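Long-range contacts in probable porin (Pseudomonas aeruginosa, PDB 4FSP), which probably acts as an outer-membrane porin of the OprD family, forming a beta-barrel channel that lets small solutes cross the membrane: residues V222-H226 / F293-E297; D244-S250 / D262-G268. All coordinates share one frame; numbering follows the deposited sequence.

Interaction 1. Residues V222-H226 / F293-E297; sequences VYAQH and FPYLE. With C8E ((hydroxyethyloxy)tri(ethyloxy)octane), chain I.
Pro294 sets its CB over the middle of one face of the Tyr223 ring, 4.1 Å from the centroid and only 4° off the ring normal, a CH-pi contact. Tyr223 reaches this place because its CG sits between the backbone N and the carbonyl carbon (chi1 74°), and its far end runs on toward the next leucine, where Tyr223 OH comes to 3.6 Å from Leu296 CD2. Two residues along the strand, Gln225 sends an extended side chain across Phe293 at about a right angle, the amide plane inclined 38° to the phenyl ring, with Gln225 OE1 3.5 Å from Phe293 CZ. The same amide is held by polar contacts. Gln225 NE2 donates to Pro294 O at 3.2 Å through a bent bond and also bonds Ser250 of the adjacent strand, while one water donates to both Gln225 OE1 and Pro294 O, closing a small ring of bonds that should limit rotation of the amide. Further along 293-297, Tyr295 hydrogen-bonds Asp311. The contact thus lays a long loop, following strand 278-288, against side chains of strand 223-235, as in porin barrels, where inward-folded loops line and narrow the channel.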
ATOM      1  N   VAL A 222      -0.308   1.196 -21.969  1.00 37.80           N
ATOM      2  CA  VAL A 222       1.004   1.326 -21.324  1.00 38.55           C
ATOM      3  C   VAL A 222       1.653  -0.001 -20.895  1.00 38.89           C
ATOM      4  O   VAL A 222       2.666  -0.409 -21.468  1.00 42.17           O
ATOM      5  CB  VAL A 222       0.989   2.302 -20.126  1.00 40.20           C
ATOM      6  CG1 VAL A 222       2.426   2.633 -19.727  1.00 29.47           C
ATOM      7  CG2 VAL A 222       0.237   3.572 -20.480  1.00 44.29           C
ATOM      8  N   TYR A 223       1.093  -0.659 -19.878  1.00 33.90           N
ATOM      9  CA  TYR A 223       1.608  -1.959 -19.462  1.00 34.34           C
ATOM     10  C   TYR A 223       0.528  -2.832 -18.846  1.00 34.68           C
ATOM     11  O   TYR A 223      -0.491  -2.333 -18.365  1.00 37.97           O
ATOM     12  CB  TYR A 223       2.758  -1.806 -18.458  1.00 29.31           C
ATOM     13  CG  TYR A 223       2.309  -1.395 -17.075  1.00 27.99           C
ATOM     14  CD1 TYR A 223       2.139  -0.055 -16.760  1.00 29.44           C
ATOM     15  CD2 TYR A 223       2.045  -2.343 -16.080  1.00 29.61           C
ATOM     16  CE1 TYR A 223       1.716   0.345 -15.494  1.00 25.31           C
ATOM     17  CE2 TYR A 223       1.630  -1.949 -14.802  1.00 27.67           C
ATOM     18  CZ  TYR A 223       1.470  -0.600 -14.522  1.00 32.45           C
ATOM     19  OH  TYR A 223       1.059  -0.182 -13.275  1.00 29.55           O
ATOM     20  N   ALA A 224       0.775  -4.138 -18.861  1.00 26.53           N
ATOM     21  CA  ALA A 224      -0.036  -5.111 -18.144  1.00 28.39           C
ATOM     22  C   ALA A 224       0.904  -5.832 -17.203  1.00 29.81           C
ATOM     23  O   ALA A 224       2.048  -6.097 -17.561  1.00 28.03           O
ATOM     24  CB  ALA A 224      -0.665  -6.112 -19.103  1.00 27.81           C
ATOM     25  N   GLN A 225       0.428  -6.161 -16.008  1.00 28.27           N
ATOM     26  CA  GLN A 225       1.251  -6.880 -15.045  1.00 26.35           C
ATOM     27  C   GLN A 225       0.496  -8.087 -14.507  1.00 30.79           C
ATOM     28  O   GLN A 225      -0.662  -7.971 -14.119  1.00 28.11           O
ATOM     29  CB  GLN A 225       1.656  -5.947 -13.907  1.00 25.20           C
ATOM     30  CG  GLN A 225       2.328  -6.599 -12.702  1.00 24.23           C
ATOM     31  CD  GLN A 225       2.874  -5.540 -11.733  1.00 23.60           C
ATOM     32  OE1 GLN A 225       2.418  -5.421 -10.584  1.00 28.79           O
ATOM     33  NE2 GLN A 225       3.843  -4.757 -12.205  1.00 20.45           N
ATOM     34  N   HIS A 226       1.150  -9.247 -14.513  1.00 26.87           N
ATOM     35  CA  HIS A 226       0.583 -10.448 -13.908  1.00 24.18           C
ATOM     36  C   HIS A 226       1.251 -10.642 -12.557  1.00 21.65           C
ATOM     37  O   HIS A 226       2.465 -10.498 -12.441  1.00 24.40           O
ATOM     38  CB  HIS A 226       0.844 -11.686 -14.781  1.00 25.59           C
ATOM     39  CG  HIS A 226       0.159 -11.654 -16.113  1.00 24.86           C
ATOM     40  ND1 HIS A 226      -1.122 -12.133 -16.307  1.00 24.83           N
ATOM     41  CD2 HIS A 226       0.579 -11.220 -17.326  1.00 30.43           C
ATOM     42  CE1 HIS A 226      -1.459 -11.986 -17.573  1.00 28.56           C
ATOM     43  NE2 HIS A 226      -0.443 -11.436 -18.219  1.00 30.85           N
ATOM     44  N   PHE A 293      10.560  -2.354 -12.098  1.00 23.34           N
ATOM     45  CA  PHE A 293       9.218  -2.748 -11.725  1.00 20.21           C
ATOM     46  C   PHE A 293       8.231  -1.587 -11.885  1.00 34.39           C
ATOM     47  O   PHE A 293       8.358  -0.562 -11.223  1.00 31.51           O
ATOM     48  CB  PHE A 293       9.231  -3.214 -10.270  1.00 20.21           C
ATOM     49  CG  PHE A 293       7.895  -3.698  -9.777  1.00 27.61           C
ATOM     50  CD1 PHE A 293       7.451  -4.993 -10.061  1.00 25.63           C
ATOM     51  CD2 PHE A 293       7.084  -2.871  -9.028  1.00 19.50           C
ATOM     52  CE1 PHE A 293       6.204  -5.438  -9.609  1.00 25.51           C
ATOM     53  CE2 PHE A 293       5.837  -3.317  -8.558  1.00 20.35           C
ATOM     54  CZ  PHE A 293       5.395  -4.597  -8.852  1.00 27.19           C
ATOM     55  N   PRO A 294       7.225  -1.756 -12.752  1.00 29.73           N
ATOM     56  CA  PRO A 294       6.274  -0.663 -12.963  1.00 26.85           C
ATOM     57  C   PRO A 294       5.126  -0.706 -11.972  1.00 25.40           C
ATOM     58  O   PRO A 294       4.700  -1.784 -11.508  1.00 25.21           O
ATOM     59  CB  PRO A 294       5.729  -0.946 -14.363  1.00 29.58           C
ATOM     60  CG  PRO A 294       5.732  -2.444 -14.448  1.00 28.77           C
ATOM     61  CD  PRO A 294       6.917  -2.926 -13.594  1.00 27.10           C
ATOM     62  N   TYR A 295       4.636   0.489 -11.657  1.00 21.89           N
ATOM     63  CA  TYR A 295       3.459   0.695 -10.815  1.00 20.96           C
ATOM     64  C   TYR A 295       2.952   2.122 -11.001  1.00 20.99           C
ATOM     65  O   TYR A 295       3.641   2.946 -11.598  1.00 27.85           O
ATOM     66  CB  TYR A 295       3.761   0.381  -9.347  1.00 19.07           C
ATOM     67  CG  TYR A 295       4.952   1.097  -8.694  1.00 36.89           C
ATOM     68  CD1 TYR A 295       6.271   0.758  -9.008  1.00 25.55           C
ATOM     69  CD2 TYR A 295       4.747   2.043  -7.696  1.00 38.63           C
ATOM     70  CE1 TYR A 295       7.339   1.378  -8.374  1.00 23.65           C
ATOM     71  CE2 TYR A 295       5.806   2.663  -7.064  1.00 37.58           C
ATOM     72  CZ  TYR A 295       7.097   2.323  -7.398  1.00 31.75           C
ATOM     73  OH  TYR A 295       8.144   2.946  -6.760  1.00 35.08           O
ATOM     74  N   LEU A 296       1.747   2.414 -10.523  1.00 27.23           N
ATOM     75  CA  LEU A 296       1.120   3.703 -10.841  1.00 34.34           C
ATOM     76  C   LEU A 296       1.622   4.831  -9.941  1.00 30.57           C
ATOM     77  O   LEU A 296       1.942   4.608  -8.765  1.00 28.43           O
ATOM     78  CB  LEU A 296      -0.404   3.612 -10.722  1.00 34.94           C
ATOM     79  CG  LEU A 296      -1.079   2.524 -11.559  1.00 33.88           C
ATOM     80  CD1 LEU A 296      -2.554   2.373 -11.188  1.00 21.17           C
ATOM     81  CD2 LEU A 296      -0.910   2.828 -13.034  1.00 29.75           C
ATOM     82  N   GLU A 297       1.693   6.038 -10.498  1.00 32.48           N
ATOM     83  CA  GLU A 297       1.842   7.243  -9.687  1.00 35.81           C
ATOM     84  C   GLU A 297       0.781   7.267  -8.584  1.00 35.40           C
ATOM     85  O   GLU A 297      -0.386   6.903  -8.815  1.00 33.10           O
ATOM     86  CB  GLU A 297       1.672   8.499 -10.548  1.00 29.18           C
ATOM     87  CG  GLU A 297       2.754   8.708 -11.588  1.00 44.19           C
ATOM     88  CD  GLU A 297       2.669  10.082 -12.230  1.00 51.58           C
ATOM     89  OE1 GLU A 297       1.750  10.854 -11.874  1.00 55.12           O
ATOM     90  OE2 GLU A 297       3.521  10.399 -13.091  1.00 56.78           O
TER
HETATM   91  C4  C8E I 408      -6.645 -18.305 -11.952  1.00 34.04           C
HETATM   92  C5  C8E I 408      -5.518 -17.731 -12.797  1.00 35.73           C
HETATM   93  C6  C8E I 408      -6.006 -17.096 -14.096  1.00 30.95           C
HETATM   94  C7  C8E I 408      -4.790 -16.836 -14.977  1.00 38.34           C
HETATM   95  C8  C8E I 408      -5.127 -16.188 -16.314  1.00 37.19           C
HETATM   96  O9  C8E I 408      -3.946 -15.665 -16.895  1.00 41.94           O
HETATM   97  C10 C8E I 408      -4.054 -15.470 -18.293  1.00 44.48           C
HETATM   98  C11 C8E I 408      -2.827 -14.717 -18.791  1.00 50.69           C
HETATM   99  O12 C8E I 408      -2.960 -14.303 -20.138  1.00 54.32           O
HETATM  100  O   HOH W   1       2.549  -2.741  -9.923  1.00 24.88           O

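Interaction 2. Residues D244-S250 / D262-G268; sequences DLRLALS and DNRSFSG
The ring of Phe266 meets the leucines of the facing strand by its edge: Leu247 CD2 lies in the ring plane, 3.5 Å from Phe266 CD1, and Leu245 CD2 approaches the rim at Phe266 CZ, 4.0 Å away. With CG anti to the backbone N (chi1 171°), the phenyl group extends alongside Gly268. A second flat group, the guanidinium of Arg246, grips Asp244 side-on in a salt bridge of two hydrogen bonds, Arg246 NE 2.9 Å from Asp244 OD1 and Arg246 NH2 2.8 Å from Asp244 OD2. Both oxygens lie near the guanidinium plane, but the nitrogens come about 30° out of the carboxylate plane, on the syn sides; Tyr302 adds a cation-pi contact. Along the same face as Phe266, Leu249 and Arg264 lie side by side, Leu249 CD1 3.6 Å from Arg264 CG. Beneath these side chains the antiparallel backbones alternate hydrogen-bonded and non-hydrogen-bonded pairs. Ala248 and Ser265 bond reciprocally, as do Ser250 and Asn263, whose Ser250 N to Asn263 O bond measures 2.7 Å. A water donates to Asn263 OD1, and Asn263 ND2 bonds His291. Together the segments form part of the hairpin 240-252/262-273, with strand 223-235 bonded to its first strand and strand 278-288 beside its second.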
ATOM      1  N   ASP A 244       6.158 -15.055   2.475  1.00 29.29           N
ATOM      2  CA  ASP A 244       5.367 -14.198   1.609  1.00 30.96           C
ATOM      3  C   ASP A 244       6.163 -14.220   0.321  1.00 28.69           C
ATOM      4  O   ASP A 244       7.289 -13.729   0.278  1.00 28.91           O
ATOM      5  CB  ASP A 244       5.287 -12.788   2.252  1.00 28.04           C
ATOM      6  CG  ASP A 244       4.546 -11.751   1.390  1.00 36.34           C
ATOM      7  OD1 ASP A 244       4.307 -11.987   0.184  1.00 28.93           O
ATOM      8  OD2 ASP A 244       4.215 -10.656   1.919  1.00 42.16           O
ATOM      9  N   LEU A 245       5.613 -14.821  -0.727  1.00 25.68           N
ATOM     10  CA  LEU A 245       6.372 -14.964  -1.967  1.00 21.32           C
ATOM     11  C   LEU A 245       5.599 -14.335  -3.113  1.00 25.16           C
ATOM     12  O   LEU A 245       4.387 -14.512  -3.223  1.00 25.85           O
ATOM     13  CB  LEU A 245       6.662 -16.443  -2.259  1.00 24.53           C
ATOM     14  CG  LEU A 245       7.384 -17.231  -1.153  1.00 29.41           C
ATOM     15  CD1 LEU A 245       7.366 -18.732  -1.457  1.00 25.97           C
ATOM     16  CD2 LEU A 245       8.822 -16.745  -0.949  1.00 27.43           C
ATOM     17  N   ARG A 246       6.296 -13.581  -3.955  1.00 21.34           N
ATOM     18  CA  ARG A 246       5.627 -12.770  -4.955  1.00 22.04           C
ATOM     19  C   ARG A 246       6.384 -12.811  -6.266  1.00 21.60           C
ATOM     20  O   ARG A 246       7.552 -12.439  -6.318  1.00 24.01           O
ATOM     21  CB  ARG A 246       5.550 -11.308  -4.487  1.00 21.15           C
ATOM     22  CG  ARG A 246       5.072 -11.122  -3.048  1.00 25.94           C
ATOM     23  CD  ARG A 246       4.923  -9.640  -2.687  1.00 22.65           C
ATOM     24  NE  ARG A 246       4.602  -9.444  -1.267  1.00 21.13           N
ATOM     25  CZ  ARG A 246       4.484  -8.252  -0.682  1.00 21.95           C
ATOM     26  NH1 ARG A 246       4.666  -7.135  -1.377  1.00 18.96           N
ATOM     27  NH2 ARG A 246       4.185  -8.180   0.601  1.00 17.85           N
ATOM     28  N   LEU A 247       5.710 -13.254  -7.320  1.00 20.97           N
ATOM     29  CA  LEU A 247       6.266 -13.203  -8.667  1.00 29.28           C
ATOM     30  C   LEU A 247       5.391 -12.279  -9.491  1.00 30.22           C
ATOM     31  O   LEU A 247       4.156 -12.363  -9.418  1.00 22.98           O
ATOM     32  CB  LEU A 247       6.269 -14.597  -9.315  1.00 30.41           C
ATOM     33  CG  LEU A 247       7.177 -15.659  -8.686  1.00 28.89           C
ATOM     34  CD1 LEU A 247       6.924 -17.025  -9.319  1.00 30.77           C
ATOM     35  CD2 LEU A 247       8.620 -15.268  -8.893  1.00 33.55           C
ATOM     36  N   ALA A 248       6.007 -11.400 -10.277  1.00 16.91           N
ATOM     37  CA  ALA A 248       5.212 -10.566 -11.168  1.00 24.07           C
ATOM     38  C   ALA A 248       5.875 -10.459 -12.531  1.00 27.01           C
ATOM     39  O   ALA A 248       7.104 -10.470 -12.632  1.00 24.24           O
ATOM     40  CB  ALA A 248       4.965  -9.173 -10.554  1.00 28.38           C
ATOM     41  N   LEU A 249       5.051 -10.379 -13.574  1.00 25.33           N
ATOM     42  CA  LEU A 249       5.530 -10.273 -14.952  1.00 24.93           C
ATOM     43  C   LEU A 249       4.865  -9.082 -15.613  1.00 26.36           C
ATOM     44  O   LEU A 249       3.630  -8.994 -15.648  1.00 25.83           O
ATOM     45  CB  LEU A 249       5.203 -11.538 -15.749  1.00 25.86           C
ATOM     46  CG  LEU A 249       5.479 -11.452 -17.261  1.00 27.03           C
ATOM     47  CD1 LEU A 249       6.969 -11.389 -17.499  1.00 24.42           C
ATOM     48  CD2 LEU A 249       4.886 -12.637 -18.019  1.00 22.10           C
ATOM     49  N   SER A 250       5.673  -8.151 -16.116  1.00 28.17           N
ATOM     50  CA  SER A 250       5.120  -6.921 -16.685  1.00 29.04           C
ATOM     51  C   SER A 250       5.665  -6.707 -18.081  1.00 32.30           C
ATOM     52  O   SER A 250       6.858  -6.901 -18.330  1.00 33.30           O
ATOM     53  CB  SER A 250       5.484  -5.715 -15.815  1.00 22.60           C
ATOM     54  OG  SER A 250       5.241  -5.989 -14.438  1.00 24.91           O
ATOM     55  N   ASP A 262       9.818  -4.798 -20.212  1.00 35.63           N
ATOM     56  CA  ASP A 262       9.906  -6.210 -19.869  1.00 28.31           C
ATOM     57  C   ASP A 262      10.484  -6.329 -18.458  1.00 26.69           C
ATOM     58  O   ASP A 262      11.676  -6.145 -18.242  1.00 30.75           O
ATOM     59  CB  ASP A 262      10.761  -6.962 -20.908  1.00 33.19           C
ATOM     60  CG  ASP A 262      11.174  -8.361 -20.452  1.00 42.44           C
ATOM     61  OD1 ASP A 262      10.414  -9.036 -19.724  1.00 40.50           O
ATOM     62  OD2 ASP A 262      12.281  -8.796 -20.833  1.00 57.72           O
ATOM     63  N   ASN A 263       9.619  -6.606 -17.490  1.00 25.09           N
ATOM     64  CA  ASN A 263      10.073  -6.760 -16.121  1.00 21.86           C
ATOM     65  C   ASN A 263       9.546  -8.045 -15.523  1.00 21.46           C
ATOM     66  O   ASN A 263       8.348  -8.345 -15.615  1.00 26.78           O
ATOM     67  CB  ASN A 263       9.681  -5.547 -15.270  1.00 21.21           C
ATOM     68  CG  ASN A 263      10.033  -5.717 -13.802  1.00 27.32           C
ATOM     69  OD1 ASN A 263       9.173  -6.061 -12.983  1.00 30.43           O
ATOM     70  ND2 ASN A 263      11.289  -5.448 -13.451  1.00 25.96           N
ATOM     71  N   ARG A 264      10.470  -8.827 -14.970  1.00 26.18           N
ATOM     72  CA  ARG A 264      10.139 -10.024 -14.209  1.00 29.09           C
ATOM     73  C   ARG A 264      10.692  -9.819 -12.831  1.00 27.77           C
ATOM     74  O   ARG A 264      11.898  -9.652 -12.646  1.00 26.65           O
ATOM     75  CB  ARG A 264      10.804 -11.259 -14.796  1.00 29.21           C
ATOM     76  CG  ARG A 264      10.320 -11.617 -16.154  1.00 31.61           C
ATOM     77  CD  ARG A 264      11.366 -11.366 -17.206  1.00 35.34           C
ATOM     78  NE  ARG A 264      10.955 -12.029 -18.443  1.00 33.91           N
ATOM     79  CZ  ARG A 264      11.537 -11.862 -19.615  1.00 39.11           C
ATOM     80  NH1 ARG A 264      12.578 -11.054 -19.730  1.00 68.60           N
ATOM     81  NH2 ARG A 264      11.083 -12.506 -20.668  1.00 40.05           N
ATOM     82  N   SER A 265       9.802  -9.863 -11.862  1.00 25.00           N
ATOM     83  CA  SER A 265      10.114  -9.463 -10.517  1.00 24.06           C
ATOM     84  C   SER A 265       9.935 -10.637  -9.567  1.00 24.30           C
ATOM     85  O   SER A 265       8.937 -11.370  -9.644  1.00 24.06           O
ATOM     86  CB  SER A 265       9.139  -8.327 -10.131  1.00 23.58           C
ATOM     87  OG  SER A 265       8.976  -8.254  -8.730  1.00 33.46           O
ATOM     88  N   PHE A 266      10.898 -10.824  -8.675  1.00 20.96           N
ATOM     89  CA  PHE A 266      10.666 -11.684  -7.525  1.00 23.64           C
ATOM     90  C   PHE A 266      10.888 -10.850  -6.281  1.00 26.78           C
ATOM     91  O   PHE A 266      11.801 -10.027  -6.232  1.00 28.68           O
ATOM     92  CB  PHE A 266      11.607 -12.906  -7.458  1.00 19.13           C
ATOM     93  CG  PHE A 266      11.494 -13.670  -6.141  1.00 26.63           C
ATOM     94  CD1 PHE A 266      10.542 -14.682  -5.974  1.00 28.22           C
ATOM     95  CD2 PHE A 266      12.292 -13.335  -5.055  1.00 24.77           C
ATOM     96  CE1 PHE A 266      10.416 -15.361  -4.743  1.00 28.62           C
ATOM     97  CE2 PHE A 266      12.168 -14.008  -3.823  1.00 31.28           C
ATOM     98  CZ  PHE A 266      11.233 -15.023  -3.674  1.00 30.79           C
ATOM     99  N   SER A 267      10.077 -11.103  -5.264  1.00 26.33           N
ATOM    100  CA  SER A 267      10.139 -10.356  -4.026  1.00 20.98           C
ATOM    101  C   SER A 267       9.503 -11.242  -2.975  1.00 26.55           C
ATOM    102  O   SER A 267       8.349 -11.651  -3.109  1.00 28.55           O
ATOM    103  CB  SER A 267       9.338  -9.066  -4.172  1.00 20.03           C
ATOM    104  OG  SER A 267       9.488  -8.238  -3.035  1.00 27.20           O
ATOM    105  N   GLY A 268      10.254 -11.558  -1.932  1.00 25.70           N
ATOM    106  CA  GLY A 268       9.760 -12.472  -0.924  1.00 19.36           C
ATOM    107  C   GLY A 268      10.346 -12.246   0.450  1.00 23.14           C
ATOM    108  O   GLY A 268      11.415 -11.648   0.585  1.00 23.12           O
TER
HETATM  109  O   HOH W   2       7.227  -9.427  -7.313  1.00 21.33           O
HETATM  110  O   HOH W   3       6.644  -7.342 -13.027  1.00 18.89           O
HETATM  111  O   HOH W   4       7.591  -8.976 -20.154  1.00 54.14           O

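Both contacts involve the same run of barrel wall, but they join it differently. Interaction 2 knits two adjacent strands by regular backbone bonding, and its leucines, Arg264 and Phe266 lie on a largely exposed face, whereas interaction 1 is buried and relies on side-chain packing, one side-chain-to-backbone hydrogen bond and a water to fasten a loop to strand 223-235. They meet directly: strands 223-235 and 240-252 are neighbours, with His226 N 2.7 Å from Leu249 O, and the two contacts share the bond between Gln225 and Ser250. The loop also rests on the face of the hairpin that carries Ala248, Asn263 and Ser265, all touched by Phe293. Along the chain, interaction 2 is nested within the span that interaction 1 closes.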